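Local atomic coordinates of tryptophan halogenase (Shewanella frigidimarina, PDB entry 2PYX), a protein that probably acts as an FAD-dependent enzyme of the tryptophan halogenase family, using flavin chemistry of the monooxygenase type, probably to halogenate tryptophan or a related indole. Residues Glu361-Ala366 / Gln402-Phe407; Leu408-Val413 / Ala463-Val468. One frame throughout, in Å; residues are numbered along the deposited sequence. Where two conformers were deposited one is given.

Contact 1 (Glu361-Ala366 / Gln402-Phe407); sequences EASALA and QQIIDF
E361 lays the end of its side chain against the ring of F407, and this is the main meeting between 361-366 and the long helix that carries 402-407. CG stands anti to the carbonyl carbon (chi1 -63°), and the chain then bends at chi2. Both CG and CD therefore touch one corner of the ring: CD lies 3.5 Å from F407 CE2. The two side chains cross at about a right angle, and the carboxylate plane is tilted 44° from the ring plane, so this is no stack. A glutamate suits the place because its alkyl and carboxylate carbons can pack against CE2 while OE2 finds polar partners in H411 and H111. The backbone oxygen of E361 accepts a hydrogen bond from the indole NE1 of W63. With an alanine here, the F407 ring would probably lose the alkyl and carboxylate atoms against CE2, and H411 and H111 the oxygen they share. S363 follows, small enough for close approach, its CB 4.2 Å from CD1 of I404; the isoleucine suits its place because its longer branch, ending in CD1, reaches across to the small serine. The CA of S363 is the nearest in the segment to the other helix, 7.5 Å from I404 CA. The contact is buried, where helix 363-377 lies beside helix 383-413. Strand 87-95, with F94 and the predicted active-site residue K89, lies next to E361 and A362, consistent with the predicted role of E361 in binding L-tryptophan; helix 462-471 packs on F407.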
loop_
_atom_site.group_PDB
_atom_site.type_symbol
_atom_site.label_atom_id
_atom_site.label_comp_id
_atom_site.label_asym_id
_atom_site.label_seq_id
_atom_site.Cartn_x
_atom_site.Cartn_y
_atom_site.Cartn_z
ATOM N N GLU A 361 1.705 0.504 6.680
ATOM C CA GLU A 361 2.374 0.959 5.470
ATOM C C GLU A 361 1.622 0.614 4.179
ATOM O O GLU A 361 2.207 0.754 3.084
ATOM C CB GLU A 361 3.837 0.526 5.391
ATOM C CG GLU A 361 4.678 1.108 6.509
ATOM C CD GLU A 361 4.974 2.587 6.353
ATOM O OE1 GLU A 361 4.660 3.165 5.285
ATOM O OE2 GLU A 361 5.520 3.164 7.305
ATOM N N ALA A 362 0.365 0.182 4.275
ATOM C CA ALA A 362 -0.521 0.096 3.121
ATOM C C ALA A 362 0.105 -0.685 1.953
ATOM O O ALA A 362 0.219 -0.192 0.826
ATOM C CB ALA A 362 -0.991 1.521 2.703
ATOM N N SER A 363 0.469 -1.926 2.198
ATOM C CA SER A 363 1.099 -2.728 1.165
ATOM C C SER A 363 0.118 -3.327 0.192
ATOM O O SER A 363 0.503 -3.726 -0.903
ATOM C CB SER A 363 1.985 -3.828 1.772
ATOM O OG SER A 363 1.235 -4.751 2.522
ATOM N N ALA A 364 -1.161 -3.361 0.531
ATOM C CA ALA A 364 -2.098 -4.204 -0.246
ATOM C C ALA A 364 -2.294 -3.727 -1.688
ATOM O O ALA A 364 -2.109 -4.514 -2.637
ATOM C CB ALA A 364 -3.418 -4.350 0.457
ATOM N N LEU A 365 -2.715 -2.469 -1.869
ATOM C CA LEU A 365 -2.886 -1.981 -3.264
ATOM C C LEU A 365 -1.536 -1.864 -3.992
ATOM O O LEU A 365 -1.447 -2.099 -5.198
ATOM C CB LEU A 365 -3.648 -0.666 -3.300
ATOM C CG LEU A 365 -5.156 -0.829 -3.108
ATOM C CD1 LEU A 365 -5.807 0.535 -2.851
ATOM C CD2 LEU A 365 -5.779 -1.498 -4.319
ATOM N N ALA A 366 -0.478 -1.503 -3.272
ATOM C CA ALA A 366 0.873 -1.436 -3.883
ATOM C C ALA A 366 1.276 -2.769 -4.496
ATOM O O ALA A 366 1.874 -2.808 -5.578
ATOM C CB ALA A 366 1.878 -1.045 -2.822
ATOM N N GLN A 402 9.837 -10.180 1.633
ATOM C CA GLN A 402 10.850 -10.092 2.704
ATOM C C GLN A 402 10.996 -8.638 3.140
ATOM O O GLN A 402 11.091 -8.367 4.336
ATOM C CB GLN A 402 12.192 -10.696 2.275
ATOM C CG GLN A 402 13.327 -10.479 3.294
ATOM C CD GLN A 402 14.682 -11.097 2.869
ATOM O OE1 GLN A 402 15.100 -12.134 3.382
ATOM N NE2 GLN A 402 15.371 -10.438 1.941
ATOM N N GLN A 403 11.044 -7.708 2.189
ATOM C CA GLN A 403 11.190 -6.302 2.499
ATOM C C GLN A 403 9.994 -5.783 3.257
ATOM O O GLN A 403 10.163 -4.990 4.203
ATOM C CB GLN A 403 11.383 -5.473 1.248
ATOM C CG GLN A 403 11.878 -4.097 1.597
ATOM C CD GLN A 403 11.876 -3.108 0.473
ATOM O OE1 GLN A 403 10.888 -2.935 -0.240
ATOM N NE2 GLN A 403 12.998 -2.351 0.379
ATOM N N ILE A 404 8.783 -6.197 2.879
ATOM C CA ILE A 404 7.573 -5.717 3.560
ATOM C C ILE A 404 7.620 -6.198 5.009
ATOM O O ILE A 404 7.401 -5.439 5.942
ATOM C CB ILE A 404 6.316 -6.245 2.844
ATOM C CG1 ILE A 404 6.091 -5.501 1.536
ATOM C CG2 ILE A 404 5.118 -6.139 3.765
ATOM C CD1 ILE A 404 5.206 -6.207 0.590
ATOM N N ILE A 405 7.907 -7.475 5.231
ATOM C CA ILE A 405 7.884 -8.003 6.581
ATOM C C ILE A 405 8.935 -7.281 7.445
ATOM O O ILE A 405 8.690 -6.860 8.594
ATOM C CB ILE A 405 8.046 -9.520 6.626
ATOM C CG1 ILE A 405 6.899 -10.219 5.890
ATOM C CG2 ILE A 405 8.125 -10.004 8.098
ATOM C CD1 ILE A 405 5.536 -9.859 6.411
ATOM N N ASP A 406 10.118 -7.104 6.878
ATOM C CA ASP A 406 11.193 -6.492 7.630
ATOM C C ASP A 406 10.882 -5.021 7.913
ATOM O O ASP A 406 11.143 -4.515 9.009
ATOM C CB ASP A 406 12.521 -6.563 6.849
ATOM C CG ASP A 406 13.130 -7.942 6.851
ATOM O OD1 ASP A 406 12.591 -8.887 7.482
ATOM O OD2 ASP A 406 14.216 -8.070 6.187
ATOM N N PHE A 407 10.352 -4.324 6.915
ATOM C CA PHE A 407 10.053 -2.899 7.075
ATOM C C PHE A 407 8.960 -2.703 8.131
ATOM O O PHE A 407 9.066 -1.834 9.001
ATOM C CB PHE A 407 9.668 -2.237 5.741
ATOM C CG PHE A 407 9.433 -0.749 5.858
ATOM C CD1 PHE A 407 10.354 0.069 6.483
ATOM C CD2 PHE A 407 8.275 -0.178 5.361
ATOM C CE1 PHE A 407 10.136 1.454 6.582
ATOM C CE2 PHE A 407 8.061 1.193 5.441
ATOM C CZ PHE A 407 8.990 1.999 6.056
#

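Contact 2 (Leu408-Val413 / Ala463-Val468); sequences LKLHYV and ASFQYV
V468 meets both L410 and H411, and one of its methyls settles over the imidazole. CG1 sits 4.0 Å from the centroid of the H411 ring and 5° off its normal, a CH-pi contact over the face, while CG2 comes within 3.5 Å of H411 NE2. The forked shape of valine suits the place: with CG1 anti to the backbone N (chi1 172°), the two methyls spread across the ring instead of meeting it at a single point. L410 supplies the other half of the interface. Its CD2 packs 4.1 Å from V468 CG1, and its side chain runs past that of V468 in the opposite direction. The same methyl meets the F465 ring obliquely, 3.9 Å from its CD2, where the phenylalanine offers a broad apolar surface. Leucine is long enough to span the gap between the segments 408-413 and 463-468, whose axes approach to 10.5 Å and run nearly parallel, 17° apart.

In the next shell, the histidine is held at both nitrogens. ND1 bonds to the carbonyl oxygen of F407, one turn earlier in the same helix, and NE2 bonds to OE2 of E361, which together limit the rotation of the ring beside V468. S464 OG bonds to NE2 of H111, whose other nitrogen reaches the same carboxylate oxygen, so both helices are tied to one polar cluster. Y109 of strand 108-112 packs on H411 and V468, and L440 of helix 434-443 packs on L410.

No hydrogen bond crosses between the two segments. Methyl, alkyl and aromatic surfaces join them, and the imidazole keeps its nitrogens for partners outside the pair, consistent with a histidine that offers one face to apolar packing and its NE2 to the predicted tryptophan-binding residue.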
loop_
_atom_site.group_PDB
_atom_site.type_symbol
_atom_site.label_atom_id
_atom_site.label_comp_id
_atom_site.label_asym_id
_atom_site.label_seq_id
_atom_site.Cartn_x
_atom_site.Cartn_y
_atom_site.Cartn_z
ATOM N N LEU A 408 7.894 -3.495 8.044
ATOM C CA LEU A 408 6.834 -3.407 9.062
ATOM C C LEU A 408 7.374 -3.740 10.429
ATOM O O LEU A 408 7.157 -3.016 11.384
ATOM C CB LEU A 408 5.677 -4.318 8.709
ATOM C CG LEU A 408 4.635 -3.699 7.775
ATOM C CD1 LEU A 408 5.200 -3.120 6.481
ATOM C CD2 LEU A 408 3.514 -4.698 7.490
ATOM N N LYS A 409 8.126 -4.836 10.532
ATOM C CA LYS A 409 8.671 -5.241 11.837
ATOM C C LYS A 409 9.564 -4.158 12.443
ATOM O O LYS A 409 9.570 -3.959 13.671
ATOM C CB LYS A 409 9.439 -6.543 11.697
ATOM C CG LYS A 409 10.047 -7.070 13.005
ATOM C CD LYS A 409 8.943 -7.350 14.088
ATOM C CE LYS A 409 9.564 -8.004 15.308
ATOM N NZ LYS A 409 8.556 -8.697 16.211
ATOM N N LEU A 410 10.339 -3.464 11.605
ATOM C CA LEU A 410 11.184 -2.350 12.064
ATOM C C LEU A 410 10.403 -1.360 12.930
ATOM O O LEU A 410 10.938 -0.810 13.869
ATOM C CB LEU A 410 11.761 -1.590 10.842
ATOM C CG LEU A 410 12.716 -0.417 11.159
ATOM C CD1 LEU A 410 13.950 -0.852 11.864
ATOM C CD2 LEU A 410 13.114 0.335 9.864
ATOM N N HIS A 411 9.151 -1.075 12.545
ATOM C CA HIS A 411 8.326 -0.094 13.245
ATOM C C HIS A 411 8.155 -0.503 14.699
ATOM O O HIS A 411 8.052 0.376 15.582
ATOM C CB HIS A 411 6.945 0.057 12.621
ATOM C CG HIS A 411 6.923 0.672 11.248
ATOM N ND1 HIS A 411 7.540 0.082 10.157
ATOM C CD2 HIS A 411 6.325 1.795 10.782
ATOM C CE1 HIS A 411 7.290 0.817 9.078
ATOM N NE2 HIS A 411 6.553 1.859 9.428
ATOM N N TYR A 412 8.071 -1.790 14.957
ATOM C CA TYR A 412 7.890 -2.307 16.320
ATOM C C TYR A 412 9.193 -2.449 17.067
ATOM O O TYR A 412 9.281 -2.187 18.265
ATOM C CB TYR A 412 7.212 -3.686 16.288
ATOM C CG TYR A 412 5.827 -3.688 15.721
ATOM C CD1 TYR A 412 4.740 -3.389 16.527
ATOM C CD2 TYR A 412 5.554 -3.980 14.382
ATOM C CE1 TYR A 412 3.485 -3.383 16.017
ATOM C CE2 TYR A 412 4.266 -3.999 13.888
ATOM C CZ TYR A 412 3.229 -3.687 14.711
ATOM O OH TYR A 412 1.935 -3.696 14.216
ATOM N N VAL A 413 10.206 -2.959 16.393
ATOM C CA VAL A 413 11.427 -3.418 17.103
ATOM C C VAL A 413 12.183 -2.303 17.782
ATOM O O VAL A 413 12.856 -2.522 18.792
ATOM C CB VAL A 413 12.449 -4.095 16.177
ATOM C CG1 VAL A 413 13.781 -4.430 16.965
ATOM C CG2 VAL A 413 11.911 -5.324 15.617
ATOM N N ALA A 463 15.112 5.508 1.693
ATOM C CA ALA A 463 14.580 6.664 2.429
ATOM C C ALA A 463 13.487 6.253 3.392
ATOM O O ALA A 463 13.368 6.827 4.460
ATOM C CB ALA A 463 14.078 7.743 1.515
ATOM N N SER A 464 12.674 5.294 3.017
ATOM C CA SER A 464 11.594 4.853 3.914
ATOM C C SER A 464 12.143 4.293 5.199
ATOM O O SER A 464 11.617 4.549 6.306
ATOM C CB SER A 464 10.718 3.815 3.233
ATOM O OG SER A 464 9.884 4.472 2.292
ATOM N N PHE A 465 13.231 3.549 5.079
ATOM C CA PHE A 465 13.893 3.001 6.238
ATOM C C PHE A 465 14.490 4.110 7.076
ATOM O O PHE A 465 14.420 4.081 8.311
ATOM C CB PHE A 465 14.932 1.968 5.832
ATOM C CG PHE A 465 14.331 0.701 5.308
ATOM C CD1 PHE A 465 13.914 0.614 3.992
ATOM C CD2 PHE A 465 14.115 -0.381 6.150
ATOM C CE1 PHE A 465 13.327 -0.556 3.516
ATOM C CE2 PHE A 465 13.529 -1.538 5.690
ATOM C CZ PHE A 465 13.138 -1.625 4.361
ATOM N N GLN A 466 15.078 5.116 6.446
ATOM C CA GLN A 466 15.603 6.259 7.190
ATOM C C GLN A 466 14.504 6.998 7.938
ATOM O O GLN A 466 14.661 7.365 9.102
ATOM C CB GLN A 466 16.291 7.232 6.222
ATOM C CG GLN A 466 17.495 6.615 5.502
ATOM C CD GLN A 466 18.051 7.495 4.395
ATOM O OE1 GLN A 466 17.389 8.445 3.940
ATOM N NE2 GLN A 466 19.299 7.208 3.987
ATOM N N TYR A 467 13.382 7.222 7.274
ATOM C CA TYR A 467 12.304 7.991 7.905
ATOM C C TYR A 467 11.785 7.284 9.154
ATOM O O TYR A 467 11.485 7.927 10.153
ATOM C CB TYR A 467 11.144 8.210 6.961
ATOM C CG TYR A 467 11.347 9.270 5.939
ATOM C CD1 TYR A 467 11.665 10.588 6.314
ATOM C CD2 TYR A 467 11.136 9.008 4.600
ATOM C CE1 TYR A 467 11.796 11.606 5.327
ATOM C CE2 TYR A 467 11.247 10.052 3.616
ATOM C CZ TYR A 467 11.594 11.327 4.002
ATOM O OH TYR A 467 11.687 12.332 3.032
ATOM N N VAL A 468 11.623 5.961 9.085
ATOM C CA VAL A 468 11.150 5.208 10.242
ATOM C C VAL A 468 12.241 5.113 11.301
ATOM O O VAL A 468 11.998 5.411 12.484
ATOM C CB VAL A 468 10.595 3.822 9.839
ATOM C CG1 VAL A 468 10.282 2.971 11.095
ATOM C CG2 VAL A 468 9.329 3.998 9.013
#

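Both contacts are buried, the centre of contact 1 about 7 Å and that of contact 2 about 15 Å from the centre of the chain, and both use helix 383-413: contact 1 sets it against helix 363-377, contact 2 against helix 462-471. They differ in chemistry. Contact 1 brings a carboxylate from the predicted substrate site against an aromatic ring, whereas contact 2 is apolar packing around one histidine. The glutamate-histidine bond joins the two directly. F407 also bridges them, its CZ 3.6 Å from CG2 of V468, which links the packing nearer the chain centre to that farther out, both of them core.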